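Local structure of endopolygalacturonase (Chondrostereum purpureum, 1K5C) at residues L33-D38 and P59-D64; D64-N69 and K104-Y109; D180-R185 and H207-V212; Y223-K228 and N246-I251; V278-G283 and W307-L312. The protein probably hydrolyses the alpha-1,4 linkages within polygalacturonate, the galacturonic acid backbone of pectin in plant cell walls. All blocks are in the same frame, centred on the assembly; numbering follows the deposited sequence.

Contact 1: L33-D38 and P59-D64; sequences LVLNPD and PLFTID
Leu33 and Phe61 meet on the tight face of this strand pair. Leu33 CD2 lies 3.6 Å from Phe61 CD1, the two side chains running side by side in the same direction, and Leu33 CG stands in the plane of the phenyl ring at its edge. Each carries CG anti to the backbone N (chi1 177° for Leu33, 173° for Phe61), which keeps them abreast. Leu35 comes to the same ring at a slant, with CD1 3.8 Å from Phe61 CE1, while Leu35 CB rests 4.1 Å from Ile63 CG1. Pro37 crosses Ile63 at about a right angle and completes a buried apolar row, to which Phe51 and the ring of Phe77 add further contacts with Phe61.

The backbones are parallel: the axes of strands 33-35 and 61-64 approach to 4.8 Å and diverge by only 4°. Leu33 N bonds to Leu60 O at 2.9 Å, and the ladder continues through Thr62 N to Leu33 O, Leu35 N to Thr62 O and Asp64 N to Leu35 O.

On the opposite face, Val34 and Thr62 only graze each other beside solvent, and Asn36 and Asp64 slant past each other with Asn36 OD1 3.7 Å from Asp64 CB. Past the last rung a water donates to both Pro37 O and Asp64 O, 2.7 Å from each.

The division fits adjacent coils of a parallel beta-helix, here at strand 33-35, the edge of this one sheet: backbone bonding fixes the register, hydrophobic burial holds the inner face, and water takes over where direct pairing stops.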
# COMPACT_ATOMS: atom_id res chain seq x y z
N LEU A 33 1.40 7.06 -20.54
CA LEU A 33 2.76 6.53 -20.82
C LEU A 33 2.72 5.05 -20.52
O LEU A 33 2.56 4.66 -19.38
CB LEU A 33 3.77 7.29 -19.99
CG LEU A 33 5.23 6.77 -20.15
CD1 LEU A 33 5.66 6.84 -21.64
CD2 LEU A 33 6.17 7.60 -19.30
N VAL A 34 2.84 4.25 -21.58
CA VAL A 34 2.73 2.78 -21.49
C VAL A 34 4.01 2.16 -22.02
O VAL A 34 4.42 2.40 -23.15
CB VAL A 34 1.53 2.29 -22.30
CG1 VAL A 34 1.42 0.76 -22.27
CG2 VAL A 34 0.22 2.90 -21.70
N LEU A 35 4.64 1.33 -21.17
CA LEU A 35 5.85 0.62 -21.56
C LEU A 35 5.64 -0.88 -21.45
O LEU A 35 5.25 -1.37 -20.38
CB LEU A 35 7.05 1.02 -20.67
CG LEU A 35 7.50 2.48 -20.78
CD1 LEU A 35 8.41 2.86 -19.61
CD2 LEU A 35 8.17 2.75 -22.14
N ASN A 36 5.95 -1.58 -22.56
CA ASN A 36 5.87 -3.04 -22.61
C ASN A 36 7.25 -3.57 -23.02
O ASN A 36 7.47 -3.90 -24.21
CB ASN A 36 4.80 -3.52 -23.62
CG ASN A 36 3.42 -3.19 -23.11
OD1 ASN A 36 3.01 -3.64 -22.04
ND2 ASN A 36 2.66 -2.39 -23.86
N PRO A 37 8.20 -3.55 -22.11
CA PRO A 37 9.60 -3.89 -22.52
C PRO A 37 9.75 -5.38 -22.80
O PRO A 37 9.00 -6.23 -22.33
CB PRO A 37 10.44 -3.47 -21.30
CG PRO A 37 9.52 -2.71 -20.41
CD PRO A 37 8.14 -3.21 -20.70
N ASP A 38 10.82 -5.66 -23.57
CA ASP A 38 11.21 -7.06 -23.81
C ASP A 38 11.47 -7.79 -22.51
O ASP A 38 11.89 -7.18 -21.46
CB ASP A 38 12.51 -7.10 -24.62
CG ASP A 38 12.40 -6.73 -26.10
OD1 ASP A 38 11.36 -6.26 -26.53
OD2 ASP A 38 13.41 -6.95 -26.79
N PRO A 59 -4.74 4.14 -14.90
CA PRO A 59 -3.40 4.63 -14.61
C PRO A 59 -2.86 5.53 -15.71
O PRO A 59 -3.14 5.38 -16.89
CB PRO A 59 -2.55 3.32 -14.61
CG PRO A 59 -3.35 2.36 -15.41
CD PRO A 59 -4.79 2.71 -15.23
N LEU A 60 -2.03 6.54 -15.27
CA LEU A 60 -1.41 7.43 -16.24
C LEU A 60 -0.07 6.88 -16.74
O LEU A 60 0.38 7.29 -17.83
CB LEU A 60 -1.20 8.83 -15.64
CG LEU A 60 -2.48 9.53 -15.16
CD1 LEU A 60 -2.12 10.93 -14.65
CD2 LEU A 60 -3.55 9.58 -16.26
N PHE A 61 0.51 5.93 -15.99
CA PHE A 61 1.74 5.24 -16.37
C PHE A 61 1.51 3.77 -16.12
O PHE A 61 1.12 3.43 -15.00
CB PHE A 61 2.92 5.74 -15.51
CG PHE A 61 4.21 4.95 -15.74
CD1 PHE A 61 5.00 5.21 -16.81
CD2 PHE A 61 4.59 3.93 -14.85
CE1 PHE A 61 6.19 4.50 -17.01
CE2 PHE A 61 5.78 3.26 -15.04
CZ PHE A 61 6.58 3.54 -16.13
N THR A 62 1.77 2.93 -17.11
CA THR A 62 1.69 1.48 -16.95
C THR A 62 2.97 0.85 -17.49
O THR A 62 3.33 1.14 -18.64
CB THR A 62 0.50 0.89 -17.71
OG1 THR A 62 -0.72 1.49 -17.25
CG2 THR A 62 0.36 -0.62 -17.46
N ILE A 63 3.58 -0.03 -16.71
CA ILE A 63 4.70 -0.83 -17.21
C ILE A 63 4.36 -2.28 -16.90
O ILE A 63 3.90 -2.63 -15.81
CB ILE A 63 6.04 -0.36 -16.62
CG1 ILE A 63 7.21 -1.16 -17.26
CG2 ILE A 63 6.09 -0.39 -15.10
CD1 ILE A 63 8.55 -0.52 -17.04
N ASP A 64 4.53 -3.11 -17.95
CA ASP A 64 4.16 -4.54 -17.86
C ASP A 64 5.22 -5.32 -18.58
O ASP A 64 5.43 -5.10 -19.78
CB ASP A 64 2.79 -4.73 -18.50
CG ASP A 64 2.23 -6.12 -18.37
OD1 ASP A 64 2.84 -6.97 -17.72
OD2 ASP A 64 1.13 -6.33 -18.95
O HOH W 1 6.26 -6.28 -22.12

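Contact 2: D64-N69 and K104-Y109; sequences DGTGIN and KGSGTY
Gly65 O accepts from Ser106 N at 2.9 Å in the carbonyl plane, one rung of a backbone ladder that slips by one residue. Farther along, Thr108 N donates to Ile68 O at 2.8 Å almost straight on. Between them Ile68 N reaches Ser106 O at 3.1 Å, tilted 30° from the carbonyl plane; at the start, Gly65 N to Lys104 O is weak. Gly65 pairs with Gly105, but Ile68 with Gly107, so the shift is a beta bulge.

A side-chain bond bridges the bulge. Ser106 has OG between its backbone N and carbonyl carbon (chi1 52°), which directs it at Gly67, whose N donates to it at 3.0 Å. Asp128 holds the same OG through OD1, and through OD2 binds Thr66 OG1, tying both corners to the following turn. These corners are where successive coils of the right-handed parallel beta-helix of family 28 pass from one sheet to the next, and Gly67 takes a positive phi there.

Opposite charges lie near each other at the Asp64 end. Lys104 runs aslant of the carboxylate, its CB 3.5 Å from Asp64 OD1. Its NZ remains 4.4 Å from Asp64 OD2, beyond a salt bridge, and one water spans the gap, donating to the carboxylate and accepting from the ammonium group.

On the buried side Ile68 CG2 packs 4.1 Å from Tyr109 CZ, oblique to the ring, as the tyrosine reaches back beneath the corner toward Ile63.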
# COMPACT_ATOMS: atom_id res chain seq x y z
N ASP A 64 4.53 -3.11 -17.95
CA ASP A 64 4.16 -4.54 -17.86
C ASP A 64 5.22 -5.32 -18.58
O ASP A 64 5.43 -5.10 -19.78
CB ASP A 64 2.79 -4.73 -18.50
CG ASP A 64 2.23 -6.12 -18.37
OD1 ASP A 64 2.84 -6.97 -17.72
OD2 ASP A 64 1.13 -6.33 -18.95
N GLY A 65 5.90 -6.23 -17.89
CA GLY A 65 6.90 -7.07 -18.55
C GLY A 65 7.35 -8.15 -17.56
O GLY A 65 6.92 -8.17 -16.40
N THR A 66 8.22 -9.02 -18.06
CA THR A 66 8.69 -10.19 -17.36
C THR A 66 10.18 -10.00 -17.05
O THR A 66 10.98 -9.74 -17.94
CB THR A 66 8.48 -11.47 -18.18
OG1 THR A 66 7.08 -11.61 -18.43
CG2 THR A 66 9.01 -12.70 -17.45
N GLY A 67 10.55 -10.09 -15.77
CA GLY A 67 11.97 -9.99 -15.38
C GLY A 67 12.55 -8.64 -15.65
O GLY A 67 13.76 -8.52 -15.95
N ILE A 68 11.73 -7.57 -15.57
CA ILE A 68 12.24 -6.22 -15.86
C ILE A 68 13.17 -5.76 -14.74
O ILE A 68 12.90 -6.00 -13.56
CB ILE A 68 11.03 -5.27 -16.02
CG1 ILE A 68 10.04 -5.77 -17.11
CG2 ILE A 68 11.47 -3.82 -16.24
CD1 ILE A 68 10.76 -6.10 -18.43
N ASN A 69 14.22 -5.05 -15.14
CA ASN A 69 15.15 -4.43 -14.18
C ASN A 69 14.97 -2.91 -14.37
O ASN A 69 15.49 -2.35 -15.32
CB ASN A 69 16.56 -4.88 -14.52
CG ASN A 69 17.60 -4.26 -13.66
OD1 ASN A 69 17.35 -3.95 -12.50
ND2 ASN A 69 18.79 -4.04 -14.18
N LYS A 104 2.97 -4.22 -13.52
CA LYS A 104 2.50 -5.56 -13.73
C LYS A 104 3.66 -6.46 -14.17
O LYS A 104 4.63 -5.98 -14.79
CB LYS A 104 1.43 -5.60 -14.87
CG LYS A 104 0.25 -4.73 -14.67
CD LYS A 104 -0.78 -5.01 -15.74
CE LYS A 104 -1.47 -3.82 -16.26
NZ LYS A 104 -2.44 -4.40 -17.26
N GLY A 105 3.50 -7.76 -13.96
CA GLY A 105 4.47 -8.74 -14.45
C GLY A 105 5.44 -9.13 -13.33
O GLY A 105 5.04 -9.58 -12.28
N SER A 106 6.74 -8.96 -13.60
CA SER A 106 7.75 -9.39 -12.63
C SER A 106 9.04 -8.60 -12.88
O SER A 106 9.21 -7.92 -13.88
CB SER A 106 8.02 -10.89 -12.73
OG SER A 106 8.33 -11.25 -14.11
N GLY A 107 9.96 -8.75 -11.92
CA GLY A 107 11.25 -8.10 -11.96
C GLY A 107 11.54 -7.34 -10.69
O GLY A 107 11.03 -7.67 -9.62
N THR A 108 12.38 -6.31 -10.82
CA THR A 108 12.88 -5.52 -9.71
C THR A 108 12.85 -4.06 -10.11
O THR A 108 13.42 -3.70 -11.15
CB THR A 108 14.32 -5.92 -9.32
OG1 THR A 108 14.33 -7.31 -9.01
CG2 THR A 108 14.84 -5.19 -8.12
N TYR A 109 12.18 -3.24 -9.30
CA TYR A 109 11.99 -1.81 -9.53
C TYR A 109 12.65 -1.07 -8.39
O TYR A 109 12.29 -1.29 -7.22
CB TYR A 109 10.47 -1.46 -9.57
CG TYR A 109 9.83 -1.97 -10.85
CD1 TYR A 109 9.61 -3.30 -11.11
CD2 TYR A 109 9.55 -1.04 -11.87
CE1 TYR A 109 9.07 -3.74 -12.33
CE2 TYR A 109 9.03 -1.47 -13.09
CZ TYR A 109 8.78 -2.81 -13.32
OH TYR A 109 8.28 -3.18 -14.53
O HOH W 2 -0.76 -4.38 -19.42

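Contact 3: D180-R185 and H207-V212; sequences DGNNIR and HVSNVV
Gly181 pairs with Val208 and Asn182 with Ser209 ahead of a shared corner, then Ile184 with Val211 and Arg185 with Val212 beyond it, all in parallel register. Ser209 N donates to Gly181 O at 2.9 Å, and Asn183 N to Ser209 O, Ile184 N to Asn210 O and Val212 N to Ile184 O follow, so bonding runs unbroken round the bend. Asn183 and Asn210 lie at the same level and both have positive phi, 70° and 54°, which turns the two chains together.

At the start of the pairing a carboxylate stands in for backbone: His207 N points nearly straight at Asp180 OD1, 2.9 Å away, while Gly181 N returns a bond to His207 O. On the buried side Val208 CG2 packs 3.5 Å from Asp180 N, and Ile184 faces Val211 more loosely. On the outer side Arg185 and Val212 run abreast; the arginine chain bends at chi3 (-98°), which brings its guanidinium against the valine, with Val212 CG1 3.7 Å above the guanidinium plane toward its rim. A salt bridge to Glu187 holds Arg185 NH1. A water donates to Asn183 OD1 and Asn210 O, and Asn161, an N-glycosylation site, accepts from Asn183 ND2.

Stacked corners of this kind join two sheets of the beta-helix. With polar asparagines outside and aliphatic groups inside, the chemistry implies a turn held by backbone bonds and partly hydrated, close to the glycan that Asn182 adjoins.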
# COMPACT_ATOMS: atom_id res chain seq x y z
N ASP A 180 -5.48 -8.38 -2.23
CA ASP A 180 -5.67 -9.73 -2.76
C ASP A 180 -4.28 -10.32 -3.01
O ASP A 180 -3.37 -9.55 -3.39
CB ASP A 180 -6.45 -9.66 -4.09
CG ASP A 180 -6.99 -10.99 -4.57
OD1 ASP A 180 -7.32 -11.88 -3.76
OD2 ASP A 180 -7.16 -11.12 -5.82
N GLY A 181 -4.14 -11.62 -2.83
CA GLY A 181 -2.92 -12.31 -3.23
C GLY A 181 -2.24 -13.08 -2.10
O GLY A 181 -2.55 -12.96 -0.92
N ASN A 182 -1.31 -13.92 -2.55
CA ASN A 182 -0.53 -14.81 -1.71
C ASN A 182 0.94 -14.45 -1.79
O ASN A 182 1.46 -14.16 -2.86
CB ASN A 182 -0.70 -16.27 -2.18
CG ASN A 182 0.05 -17.25 -1.28
OD1 ASN A 182 -0.33 -17.42 -0.10
ND2 ASN A 182 1.11 -17.87 -1.77
N ASN A 183 1.64 -14.55 -0.62
CA ASN A 183 3.11 -14.47 -0.54
C ASN A 183 3.54 -13.02 -0.83
O ASN A 183 4.11 -12.71 -1.89
CB ASN A 183 3.79 -15.46 -1.50
CG ASN A 183 5.31 -15.31 -1.40
OD1 ASN A 183 5.87 -14.87 -0.37
ND2 ASN A 183 5.97 -15.64 -2.50
N ILE A 184 3.24 -12.18 0.12
CA ILE A 184 3.50 -10.74 0.03
C ILE A 184 4.30 -10.32 1.27
O ILE A 184 3.89 -10.60 2.39
CB ILE A 184 2.17 -9.94 -0.09
CG1 ILE A 184 1.41 -10.37 -1.35
CG2 ILE A 184 2.47 -8.43 -0.09
CD1 ILE A 184 -0.05 -10.10 -1.27
N ARG A 185 5.42 -9.65 1.00
CA ARG A 185 6.35 -9.25 2.05
C ARG A 185 6.52 -7.72 1.99
O ARG A 185 6.79 -7.19 0.92
CB ARG A 185 7.69 -9.95 1.87
CG ARG A 185 8.69 -9.62 2.97
CD ARG A 185 9.99 -10.39 2.67
NE ARG A 185 9.87 -11.48 3.47
CZ ARG A 185 10.32 -11.92 4.64
NH1 ARG A 185 11.11 -11.39 5.51
NH2 ARG A 185 9.72 -13.07 4.74
N HIS A 207 -8.80 -12.91 -1.50
CA HIS A 207 -8.15 -13.80 -0.54
C HIS A 207 -6.70 -13.35 -0.39
O HIS A 207 -5.94 -13.39 -1.35
CB HIS A 207 -8.13 -15.27 -1.05
CG HIS A 207 -9.53 -15.77 -1.31
ND1 HIS A 207 -10.34 -16.31 -0.32
CD2 HIS A 207 -10.26 -15.76 -2.47
CE1 HIS A 207 -11.52 -16.62 -0.85
NE2 HIS A 207 -11.47 -16.32 -2.13
N VAL A 208 -6.36 -12.91 0.83
CA VAL A 208 -4.97 -12.49 1.15
C VAL A 208 -4.38 -13.58 2.03
O VAL A 208 -5.00 -14.01 3.01
CB VAL A 208 -4.97 -11.13 1.83
CG1 VAL A 208 -3.61 -10.85 2.43
CG2 VAL A 208 -5.37 -10.06 0.82
N SER A 209 -3.16 -14.06 1.68
CA SER A 209 -2.55 -15.11 2.48
C SER A 209 -1.05 -14.99 2.46
O SER A 209 -0.43 -14.49 1.52
CB SER A 209 -2.97 -16.49 1.95
OG SER A 209 -2.74 -16.60 0.55
N ASN A 210 -0.43 -15.52 3.54
CA ASN A 210 1.02 -15.60 3.65
C ASN A 210 1.67 -14.22 3.45
O ASN A 210 2.45 -13.99 2.52
CB ASN A 210 1.60 -16.67 2.71
CG ASN A 210 1.09 -18.03 3.15
OD1 ASN A 210 0.51 -18.77 2.31
ND2 ASN A 210 1.30 -18.38 4.34
N VAL A 211 1.35 -13.34 4.38
CA VAL A 211 1.83 -11.94 4.41
C VAL A 211 2.83 -11.85 5.55
O VAL A 211 2.56 -12.29 6.68
CB VAL A 211 0.67 -10.97 4.62
CG1 VAL A 211 1.19 -9.56 4.87
CG2 VAL A 211 -0.31 -10.98 3.45
N VAL A 212 3.97 -11.21 5.27
CA VAL A 212 4.97 -10.88 6.30
C VAL A 212 5.15 -9.36 6.30
O VAL A 212 5.49 -8.77 5.27
CB VAL A 212 6.31 -11.60 6.04
CG1 VAL A 212 7.36 -11.09 7.00
CG2 VAL A 212 6.11 -13.12 6.20
O HOH W 3 5.40 -13.94 2.39

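Contact 4: Y223-K228 and N246-I251; sequences YGVRIK and NTISGI
Tyr223 meets Ile251 through its main chain: Ile251 CD1 lies 3.7 Å from Tyr223 O, and Ile251 CG2 is 3.8 Å from Tyr223 CA. The phenol leaves in the other direction and lies near the guanidinium of Arg226 in one of the two conformers of that arginine. Arg226 and Lys228 bind galacturonate in another structure of this protein. The side chain of Tyr223 also comes within about 4 Å of that of His195, another such residue and the predicted active site.

Gly224 marks the corner. Ile248 CG2 sits 3.8 Å from Gly224 CA, and Ile251 CG2 is 3.9 Å from Gly224 N, so two isoleucine branches close on a residue that has only backbone to offer. In Ile248 and Ile251 alike CG1 lies beside the backbone N (chi1 -55° and -59°), so that CG2 falls anti to that N and against the glycine. Val225 then turns CG1 to Ile248 CD1 at 4.0 Å, the two side chains crossing at about a right angle. Contact across the segments ends there; it is made by aliphatic side chains against backbone and a valine methyl, without hydrogen bonds between the segments, and every touching residue is buried.

In the fold, this is sheet-to-sheet packing across the interior of the beta-helix. Strand 223-230 bonds through its backbone to strand 254-259 and to Ile197 of strand 197-202; strand 247-251 lies in a different sheet, where Ile248 and Ile251 rest on Ile287 and Val289 of strand 285-289.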
# COMPACT_ATOMS: atom_id res chain seq x y z
N TYR A 223 -3.57 4.97 12.14
CA TYR A 223 -3.59 3.60 12.65
C TYR A 223 -2.17 3.08 12.53
O TYR A 223 -1.40 3.55 11.69
CB TYR A 223 -4.49 2.65 11.82
CG TYR A 223 -5.88 3.21 11.53
CD1 TYR A 223 -6.98 2.91 12.28
CD2 TYR A 223 -6.08 4.04 10.44
CE1 TYR A 223 -8.25 3.46 11.95
CE2 TYR A 223 -7.29 4.60 10.12
CZ TYR A 223 -8.38 4.30 10.90
OH TYR A 223 -9.62 4.80 10.57
N GLY A 224 -1.84 2.09 13.36
CA GLY A 224 -0.57 1.41 13.21
C GLY A 224 -0.65 0.29 12.15
O GLY A 224 -0.08 0.40 11.07
N VAL A 225 -1.38 -0.77 12.52
CA VAL A 225 -1.69 -1.84 11.58
C VAL A 225 -3.19 -2.06 11.59
O VAL A 225 -3.87 -1.97 12.63
CB VAL A 225 -0.86 -3.14 11.77
CG1 VAL A 225 0.65 -2.86 11.70
CG2 VAL A 225 -1.22 -3.74 13.10
N ARG A 226 -3.72 -2.40 10.41
CA ARG A 226 -5.11 -2.72 10.26
C ARG A 226 -5.32 -3.94 9.39
O ARG A 226 -4.62 -4.13 8.39
CB ARG A 226 -5.92 -1.63 9.53
CG ARG A 226 -6.33 -0.52 10.49
CD ARG A 226 -7.10 0.40 9.48
NE ARG A 226 -8.56 0.39 9.36
CZ ARG A 226 -9.29 1.36 8.81
NH1 ARG A 226 -8.67 2.40 8.29
NH2 ARG A 226 -10.61 1.29 8.74
N ILE A 227 -6.34 -4.72 9.75
CA ILE A 227 -6.89 -5.73 8.83
C ILE A 227 -8.38 -5.38 8.76
O ILE A 227 -9.05 -5.40 9.80
CB ILE A 227 -6.65 -7.18 9.28
CG1 ILE A 227 -5.16 -7.41 9.56
CG2 ILE A 227 -7.21 -8.17 8.24
CD1 ILE A 227 -4.86 -8.84 10.04
N LYS A 228 -8.84 -5.03 7.58
CA LYS A 228 -10.22 -4.56 7.37
C LYS A 228 -10.89 -5.44 6.32
O LYS A 228 -10.38 -5.61 5.23
CB LYS A 228 -10.32 -3.06 6.99
CG LYS A 228 -9.15 -2.47 6.26
CD LYS A 228 -9.32 -1.03 5.86
CE LYS A 228 -7.95 -0.60 5.29
NZ LYS A 228 -8.10 0.44 4.33
N ASN A 246 8.19 -4.44 14.02
CA ASN A 246 7.74 -3.12 13.59
C ASN A 246 7.79 -2.13 14.74
O ASN A 246 7.47 -2.47 15.90
CB ASN A 246 6.31 -3.21 13.03
CG ASN A 246 6.26 -4.19 11.86
OD1 ASN A 246 6.74 -3.91 10.76
ND2 ASN A 246 5.68 -5.38 12.11
N THR A 247 8.17 -0.88 14.45
CA THR A 247 8.26 0.18 15.45
C THR A 247 7.31 1.28 15.05
O THR A 247 7.49 1.91 14.00
CB THR A 247 9.70 0.69 15.57
OG1 THR A 247 10.58 -0.45 15.86
CG2 THR A 247 9.82 1.74 16.65
N ILE A 248 6.29 1.51 15.89
CA ILE A 248 5.17 2.38 15.52
C ILE A 248 4.92 3.36 16.63
O ILE A 248 4.92 2.99 17.83
CB ILE A 248 3.91 1.48 15.26
CG1 ILE A 248 4.25 0.42 14.19
CG2 ILE A 248 2.71 2.34 14.94
CD1 ILE A 248 3.03 -0.41 13.70
N SER A 249 4.66 4.64 16.27
CA SER A 249 4.43 5.66 17.29
C SER A 249 3.59 6.79 16.68
O SER A 249 3.41 6.91 15.46
CB SER A 249 5.75 6.16 17.86
OG SER A 249 6.56 6.74 16.86
N GLY A 250 3.07 7.65 17.55
CA GLY A 250 2.35 8.82 17.09
C GLY A 250 1.01 8.43 16.45
O GLY A 250 0.63 9.06 15.46
N ILE A 251 0.32 7.43 16.99
CA ILE A 251 -0.91 6.91 16.37
C ILE A 251 -2.13 7.57 16.98
O ILE A 251 -2.35 7.60 18.20
CB ILE A 251 -0.97 5.39 16.55
CG1 ILE A 251 0.24 4.69 15.92
CG2 ILE A 251 -2.29 4.89 15.99
CD1 ILE A 251 0.50 5.09 14.45

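Contact 5: V278-G283 and W307-L312; sequences VNFTGG and WNWSQL
Phe280 drives its ring edge into the face of the Trp309 indole, a T-shaped pair with Phe280 CE1 3.6 Å from Trp309 CE2, planes at 76° and the phenyl and five-membered-ring centroids 4.7 Å apart. From one side Leu312 CD2 lies over the centre of the phenyl ring, 4.1 Å from its centroid, a CH-pi contact; Tyr243 stacks with the same ring. Val278 CB makes a CH-pi contact over the face of Trp307, 3.9 Å from the centroid of its six-membered ring.

The indole of Trp309 is held by a bond as well as by contact. Trp309 NE1 donates to Val278 O at 2.8 Å; the carbonyl oxygen lies in the indole plane, though the donor stands above the carbonyl plane and the bond is bent to 138°. Asn279 OD1 accepts a hydrogen bond from Asn308 N at 2.9 Å, the donor again above the amide plane, while Phe280 N returns a bond to Asn308 O. Farther on, Gln311 bends at chi2 (-67°) so that NE2 reaches Gly282 O at 2.8 Å, and its own N is bonded to Phe280 O.

Asn308 OD1 accepts from both Ser310 N and Ser310 OG, forming an Asx turn that overlaps the start of the type I turn from Trp309 to Leu312. Two neighbouring strands, the second leading into a corner at Ser310 and Gln311, with aromatics pointing inward and polar groups facing out, are in keeping with a late coil of the parallel beta-helix of family 28.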
# COMPACT_ATOMS: atom_id res chain seq x y z
N VAL A 278 -3.16 -14.98 12.60
CA VAL A 278 -2.58 -13.62 12.63
C VAL A 278 -1.66 -13.54 13.88
O VAL A 278 -2.17 -13.66 15.00
CB VAL A 278 -3.68 -12.55 12.69
CG1 VAL A 278 -3.05 -11.17 12.80
CG2 VAL A 278 -4.57 -12.66 11.46
N ASN A 279 -0.37 -13.34 13.67
CA ASN A 279 0.63 -13.41 14.74
C ASN A 279 1.44 -12.12 14.82
O ASN A 279 1.73 -11.50 13.77
CB ASN A 279 1.61 -14.57 14.48
CG ASN A 279 1.07 -15.93 14.83
OD1 ASN A 279 -0.05 -16.12 15.25
ND2 ASN A 279 1.97 -16.96 14.81
N PHE A 280 1.90 -11.81 16.02
CA PHE A 280 2.96 -10.80 16.27
C PHE A 280 4.10 -11.59 16.97
O PHE A 280 4.04 -11.83 18.17
CB PHE A 280 2.51 -9.66 17.16
CG PHE A 280 1.48 -8.72 16.54
CD1 PHE A 280 0.14 -9.03 16.51
CD2 PHE A 280 1.92 -7.48 16.00
CE1 PHE A 280 -0.80 -8.13 15.98
CE2 PHE A 280 0.97 -6.60 15.48
CZ PHE A 280 -0.37 -6.92 15.46
N THR A 281 5.07 -12.02 16.14
CA THR A 281 6.19 -12.87 16.60
C THR A 281 7.48 -12.33 16.02
O THR A 281 7.51 -11.42 15.22
CB THR A 281 5.94 -14.33 16.20
OG1 THR A 281 5.72 -14.35 14.78
CG2 THR A 281 4.75 -14.93 16.93
N GLY A 282 8.60 -12.96 16.46
CA GLY A 282 9.92 -12.56 15.94
C GLY A 282 10.41 -11.38 16.75
O GLY A 282 10.44 -11.43 18.00
N GLY A 283 10.85 -10.33 16.10
CA GLY A 283 11.26 -9.10 16.82
C GLY A 283 10.04 -8.42 17.41
O GLY A 283 8.92 -8.51 16.87
N TRP A 307 -3.71 -17.25 17.69
CA TRP A 307 -3.02 -16.00 17.32
C TRP A 307 -1.99 -15.73 18.40
O TRP A 307 -2.33 -15.34 19.54
CB TRP A 307 -4.05 -14.87 17.24
CG TRP A 307 -5.04 -15.00 16.11
CD1 TRP A 307 -5.33 -16.10 15.35
CD2 TRP A 307 -5.87 -13.92 15.64
NE1 TRP A 307 -6.32 -15.75 14.38
CE2 TRP A 307 -6.67 -14.43 14.58
CE3 TRP A 307 -6.05 -12.57 16.01
CZ2 TRP A 307 -7.61 -13.64 13.91
CZ3 TRP A 307 -6.98 -11.79 15.34
CH2 TRP A 307 -7.75 -12.32 14.29
N ASN A 308 -0.72 -15.95 18.03
CA ASN A 308 0.39 -15.73 19.00
C ASN A 308 0.80 -14.25 18.87
O ASN A 308 1.38 -13.89 17.83
CB ASN A 308 1.55 -16.66 18.62
CG ASN A 308 2.69 -16.56 19.64
OD1 ASN A 308 2.81 -15.55 20.34
ND2 ASN A 308 3.47 -17.60 19.72
N TRP A 309 0.42 -13.45 19.86
CA TRP A 309 0.71 -12.02 19.87
C TRP A 309 1.77 -11.70 20.94
O TRP A 309 1.89 -10.59 21.43
CB TRP A 309 -0.57 -11.22 20.13
CG TRP A 309 -1.47 -11.18 18.92
CD1 TRP A 309 -1.50 -12.02 17.82
CD2 TRP A 309 -2.49 -10.18 18.69
NE1 TRP A 309 -2.48 -11.59 16.92
CE2 TRP A 309 -3.09 -10.48 17.45
CE3 TRP A 309 -2.93 -9.08 19.44
CZ2 TRP A 309 -4.14 -9.65 16.94
CZ3 TRP A 309 -3.95 -8.29 18.92
CH2 TRP A 309 -4.54 -8.59 17.68
N SER A 310 2.65 -12.70 21.22
CA SER A 310 3.60 -12.56 22.32
C SER A 310 4.52 -11.41 22.15
O SER A 310 4.96 -10.85 23.16
CB SER A 310 4.40 -13.88 22.43
OG SER A 310 5.08 -14.17 21.18
N GLN A 311 4.86 -11.02 20.90
CA GLN A 311 5.85 -9.95 20.70
C GLN A 311 5.23 -8.58 20.49
O GLN A 311 5.96 -7.62 20.20
CB GLN A 311 6.79 -10.32 19.54
CG GLN A 311 7.70 -11.54 19.92
CD GLN A 311 8.68 -11.13 21.02
OE1 GLN A 311 8.38 -11.23 22.20
NE2 GLN A 311 9.81 -10.60 20.65
N LEU A 312 3.91 -8.45 20.71
CA LEU A 312 3.27 -7.13 20.60
C LEU A 312 3.28 -6.41 21.95
O LEU A 312 2.84 -6.99 22.97
CB LEU A 312 1.81 -7.33 20.15
CG LEU A 312 0.97 -6.08 20.04
CD1 LEU A 312 1.58 -5.10 18.98
CD2 LEU A 312 -0.49 -6.41 19.69

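Overall arrangement
Contacts 1 and 4 are buried, whereas contacts 2, 3 and 5 are only partly so. Contacts 1 and 2 touch and share strand 61-65 and Asp64, the second taking over as that strand turns its corner. Lateral pairing by backbone bonds unites contacts 1, 2, 3 and 5; contact 4 differs, joining two sheets across the interior by aliphatic side chains packed on a corner backbone and a valine. The corner of contact 2 relies on glycine and that of contact 3 on asparagine and a water, while contact 5 adds aromatic packing between its strands. Contacts 4 and 5 meet inside the helix, Val225 CG2 lying 4.0 Å from Phe280 CZ. Contact 4 alone carries galacturonate-binding residues; contacts 1 and 5 are about 39 Å apart between centres.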